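Local coordinates for D-methionine-binding lipoprotein MetQ (Escherichia coli, PDB 4YAH) that serves as the substrate-binding lipoprotein of an ATP-driven ABC transporter for D-methionine, holding methionine between its two lobes, at residues Ser145-Gln150 against Ile155-Gly160; Ile196-Ile201 against Asp216-Glu221. All blocks are in the same frame, centred on the assembly; numbering follows the deposited sequence.

Interaction 1: Ser145-Gln150 against Ile155-Gly160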
# COMPACT_ATOMS: atom_id res chain seq x y z
N SER A 145 3.79 7.41 7.46
CA SER A 145 3.80 6.86 8.81
C SER A 145 4.12 7.92 9.84
O SER A 145 3.49 7.97 10.89
CB SER A 145 4.80 5.72 8.90
OG SER A 145 4.39 4.68 8.03
N LEU A 146 5.10 8.76 9.54
CA LEU A 146 5.44 9.83 10.47
C LEU A 146 4.29 10.82 10.61
O LEU A 146 4.01 11.31 11.72
CB LEU A 146 6.71 10.54 10.02
CG LEU A 146 7.98 9.69 10.07
CD1 LEU A 146 9.12 10.50 9.56
CD2 LEU A 146 8.28 9.21 11.48
N LEU A 147 3.59 11.12 9.52
CA LEU A 147 2.42 11.99 9.60
C LEU A 147 1.34 11.37 10.49
O LEU A 147 0.66 12.08 11.22
CB LEU A 147 1.88 12.29 8.20
CG LEU A 147 2.81 13.21 7.42
CD1 LEU A 147 2.39 13.20 5.95
CD2 LEU A 147 2.81 14.62 7.98
N LEU A 148 1.21 10.04 10.44
CA LEU A 148 0.22 9.36 11.27
C LEU A 148 0.61 9.43 12.75
O LEU A 148 -0.24 9.68 13.61
CB LEU A 148 0.03 7.91 10.80
CG LEU A 148 -0.99 7.07 11.58
CD1 LEU A 148 -2.34 7.75 11.67
CD2 LEU A 148 -1.16 5.71 10.95
N LEU A 149 1.90 9.23 13.03
CA LEU A 149 2.41 9.32 14.40
C LEU A 149 2.23 10.73 14.94
O LEU A 149 2.02 10.92 16.15
CB LEU A 149 3.88 8.91 14.44
CG LEU A 149 4.11 7.43 14.12
CD1 LEU A 149 5.60 7.11 14.07
CD2 LEU A 149 3.42 6.50 15.09
N GLN A 150 2.31 11.72 14.06
CA GLN A 150 2.08 13.11 14.46
C GLN A 150 0.59 13.33 14.74
O GLN A 150 0.21 13.97 15.72
CB GLN A 150 2.58 14.09 13.39
CG GLN A 150 2.24 15.56 13.69
CD GLN A 150 2.84 16.52 12.68
OE1 GLN A 150 3.73 17.30 13.01
NE2 GLN A 150 2.35 16.46 11.45
N ILE A 155 4.50 12.47 18.16
CA ILE A 155 5.62 13.28 17.73
C ILE A 155 5.11 14.56 17.09
O ILE A 155 3.93 14.67 16.73
CB ILE A 155 6.53 12.55 16.70
CG1 ILE A 155 5.72 12.22 15.44
CG2 ILE A 155 7.12 11.31 17.31
CD1 ILE A 155 6.53 11.50 14.36
N LYS A 156 6.00 15.53 16.92
CA LYS A 156 5.70 16.69 16.11
C LYS A 156 6.80 16.86 15.08
O LYS A 156 7.98 16.65 15.38
CB LYS A 156 5.56 17.96 16.96
CG LYS A 156 5.12 19.18 16.15
CD LYS A 156 4.83 20.38 17.04
CE LYS A 156 5.05 21.69 16.30
NZ LYS A 156 4.57 21.65 14.88
N LEU A 157 6.39 17.20 13.87
CA LEU A 157 7.29 17.40 12.75
C LEU A 157 7.47 18.88 12.41
O LEU A 157 6.59 19.71 12.68
CB LEU A 157 6.78 16.68 11.51
CG LEU A 157 6.52 15.19 11.66
CD1 LEU A 157 5.79 14.73 10.43
CD2 LEU A 157 7.83 14.44 11.85
N LYS A 158 8.61 19.17 11.79
CA LYS A 158 8.89 20.50 11.25
C LYS A 158 7.81 20.96 10.29
O LYS A 158 7.14 20.15 9.65
CB LYS A 158 10.23 20.51 10.51
CG LYS A 158 11.45 20.54 11.40
CD LYS A 158 12.71 20.72 10.56
CE LYS A 158 13.97 20.48 11.39
NZ LYS A 158 15.21 20.80 10.64
N ASP A 159 7.66 22.26 10.16
CA ASP A 159 6.74 22.80 9.17
C ASP A 159 7.28 22.58 7.77
O ASP A 159 8.50 22.43 7.57
CB ASP A 159 6.48 24.28 9.43
CG ASP A 159 5.91 24.54 10.82
OD1 ASP A 159 5.18 23.66 11.34
OD2 ASP A 159 6.20 25.61 11.39
N GLY A 160 6.37 22.49 6.80
CA GLY A 160 6.73 22.45 5.40
C GLY A 160 7.19 21.11 4.87
O GLY A 160 7.74 21.05 3.77
O HOH W 1 3.89 19.96 12.48
O HOH W 2 1.67 16.23 17.30

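Interaction 2: Ile196-Ile201 against Asp216-Glu221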
# COMPACT_ATOMS: atom_id res chain seq x y z
N ILE A 196 10.21 -4.21 19.61
CA ILE A 196 9.26 -3.45 18.80
C ILE A 196 7.89 -3.39 19.46
O ILE A 196 7.16 -4.38 19.54
CB ILE A 196 9.13 -4.05 17.38
CG1 ILE A 196 10.49 -4.05 16.67
CG2 ILE A 196 8.08 -3.32 16.58
CD1 ILE A 196 11.04 -2.72 16.35
N ALA A 197 7.54 -2.20 19.96
CA ALA A 197 6.32 -2.00 20.72
C ALA A 197 5.12 -1.63 19.87
O ALA A 197 3.97 -1.75 20.30
CB ALA A 197 6.56 -0.90 21.76
N LEU A 198 5.41 -1.18 18.65
CA LEU A 198 4.41 -0.58 17.79
C LEU A 198 4.96 -0.62 16.37
O LEU A 198 6.15 -0.40 16.17
CB LEU A 198 4.12 0.85 18.25
CG LEU A 198 3.07 1.68 17.52
CD1 LEU A 198 1.69 1.09 17.70
CD2 LEU A 198 3.12 3.11 18.06
N ALA A 199 4.10 -0.93 15.41
CA ALA A 199 4.48 -0.90 13.99
C ALA A 199 3.38 -0.30 13.13
O ALA A 199 2.21 -0.66 13.26
CB ALA A 199 4.80 -2.30 13.49
N VAL A 200 3.76 0.60 12.23
CA VAL A 200 2.84 1.11 11.22
C VAL A 200 3.04 0.25 9.98
O VAL A 200 4.13 0.21 9.42
CB VAL A 200 3.09 2.59 10.90
CG1 VAL A 200 2.13 3.08 9.84
CG2 VAL A 200 2.91 3.42 12.16
N ILE A 201 1.98 -0.45 9.58
CA ILE A 201 2.09 -1.52 8.59
C ILE A 201 1.08 -1.32 7.46
O ILE A 201 -0.11 -1.19 7.71
CB ILE A 201 1.84 -2.91 9.21
CG1 ILE A 201 2.64 -3.07 10.50
CG2 ILE A 201 2.19 -4.00 8.22
CD1 ILE A 201 2.50 -4.44 11.19
N ASP A 216 -7.84 -4.61 14.50
CA ASP A 216 -6.59 -4.74 15.24
C ASP A 216 -5.81 -3.45 15.39
O ASP A 216 -4.90 -3.36 16.22
CB ASP A 216 -5.72 -5.79 14.54
CG ASP A 216 -6.46 -7.08 14.34
OD1 ASP A 216 -6.64 -7.82 15.34
OD2 ASP A 216 -6.89 -7.36 13.19
N GLY A 217 -6.20 -2.42 14.64
CA GLY A 217 -5.49 -1.16 14.68
C GLY A 217 -5.64 -0.43 16.00
O GLY A 217 -6.74 -0.32 16.53
N ILE A 218 -4.53 0.03 16.54
CA ILE A 218 -4.55 0.92 17.70
C ILE A 218 -4.92 2.34 17.28
O ILE A 218 -5.52 3.10 18.04
CB ILE A 218 -3.22 0.92 18.39
CG1 ILE A 218 -2.89 -0.49 18.89
CG2 ILE A 218 -3.22 1.90 19.57
CD1 ILE A 218 -1.52 -0.60 19.46
N PHE A 219 -4.52 2.72 16.08
CA PHE A 219 -4.91 3.98 15.48
C PHE A 219 -4.84 3.78 13.99
O PHE A 219 -4.12 2.90 13.53
CB PHE A 219 -4.03 5.14 15.94
CG PHE A 219 -2.56 4.89 15.81
CD1 PHE A 219 -1.81 4.49 16.91
CD2 PHE A 219 -1.92 5.03 14.59
CE1 PHE A 219 -0.45 4.25 16.79
CE2 PHE A 219 -0.56 4.80 14.47
CZ PHE A 219 0.18 4.42 15.57
N VAL A 220 -5.60 4.59 13.26
CA VAL A 220 -5.77 4.43 11.83
C VAL A 220 -5.83 5.80 11.17
O VAL A 220 -6.42 6.74 11.69
CB VAL A 220 -7.07 3.65 11.50
CG1 VAL A 220 -7.11 3.29 10.00
CG2 VAL A 220 -7.18 2.42 12.35
N GLU A 221 -5.15 5.89 10.04
CA GLU A 221 -5.21 7.02 9.13
C GLU A 221 -6.64 7.34 8.69
O GLU A 221 -7.45 6.42 8.56
CB GLU A 221 -4.34 6.67 7.94
CG GLU A 221 -4.01 7.75 6.95
CD GLU A 221 -3.15 7.18 5.83
OE1 GLU A 221 -3.62 6.23 5.16
OE2 GLU A 221 -2.00 7.64 5.65

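Interaction 1: Ser145-Gln150 against Ile155-Gly160
Gln150 and Leu157 meet because the glutamine holds CG anti to its backbone N (chi1 175°) and stays extended beyond it, so that the amide reaches past the helix to the backbone of the strand. Leu157 N donates to Gln150 OE1 at 2.8 Å in a nearly straight bond (163° at the hydrogen), arriving above the plane of the side-chain carbonyl. The same oxygen takes a second bond from a water, which also donates to Leu157 O and accepts a weak bond from Lys156 NZ. Ile155 carries CG1 between its backbone N and carbonyl carbon (chi1 62°), which directs CD1 at the helix, 3.7 Å from Leu149 CB and the same distance from Leu146 O. Further along, Leu157 CD1 lies 3.9 Å from Leu147 CD2, these two side chains crossing at about a right angle. With an alanine at Gln150, Leu157 N would probably lose its acceptor and the bridging water one of its partners. Helix 139-151 thus receives the returning chain on one flank, where strand 156-157 pairs with strand 170-172 and Pro165 packs on both Leu147 and Leu157, while on another flank Leu148 and Leu149 meet Phe219 of strand 219-220.

Interaction 2: Ile196-Ile201 against Asp216-Glu221
Leu198 supplies most of what segment 196-201 brings to this contact, its two methyls meeting Ile218 and Phe219, and the strand that carries it is held at its start by residues that follow strand 115-117. At Ile196 and Ala197 the backbone oxygens accept bonds from Lys120 NZ and Ser118 OG respectively, while the Ile196 side chain packs on Ala134 of strand 132-136. Leu198 follows; its CB points toward segment 216-221, and CG anti to the backbone N (chi1 -178°) carries both methyls to the Phe219 ring. Its CD1 sits 4.0 Å from Ile218 CD1 and, obliquely to the aromatic ring, 3.9 Å from Phe219 CE1. The other branch comes to the rim of the same ring in its plane, Leu198 CD2 being 4.0 Å from Phe219 CE1, so both methyls close on the same ring carbon. In the sheet of this lobe, strand 115-117 lies between strands 196-201 and 219-220, which explains why the two backbones stay apart, 9.1 Å between Leu198 CA and Ile218 CA, and meet through side chains. Such a mixed sheet flanked by helices is the core of a lobe in the periplasmic-binding-protein fold. Ala199 turns its methyl to the other side, against Leu191 and Ser190. At Val200 the strand again approaches the ring, more loosely: CG2 stands at the ring edge, 4.4 Å from Phe219 CE2. Ile201 then packs on Leu187 and Pro188 of helix 187-190, while beyond the ring Glu221 forms a salt bridge with Arg144, a residue of the methionine pocket.

Interactions 1 and 2 follow one another along the chain, with centres about 15 Å apart, and join on helix 139-151. The helix turns one flank to strand 156-157 and another to the sheet: Leu148 CD2 lies 3.7 Å from Phe219 CE2, and Leu149 CD2 is 3.9 Å from Phe219 CZ. Leu149 therefore belongs to both layers, touching Ile155 through CB and the ring through CD2. Nearer the start of the segment, Ser145 OG packs 3.3 Å from Val200 CG1. Bound methionine is closer to interaction 2, about 9 Å from the Val200 side chain, against about 13 Å from that of Leu147. Asn141 and Arg144, earlier on the helix, line its pocket.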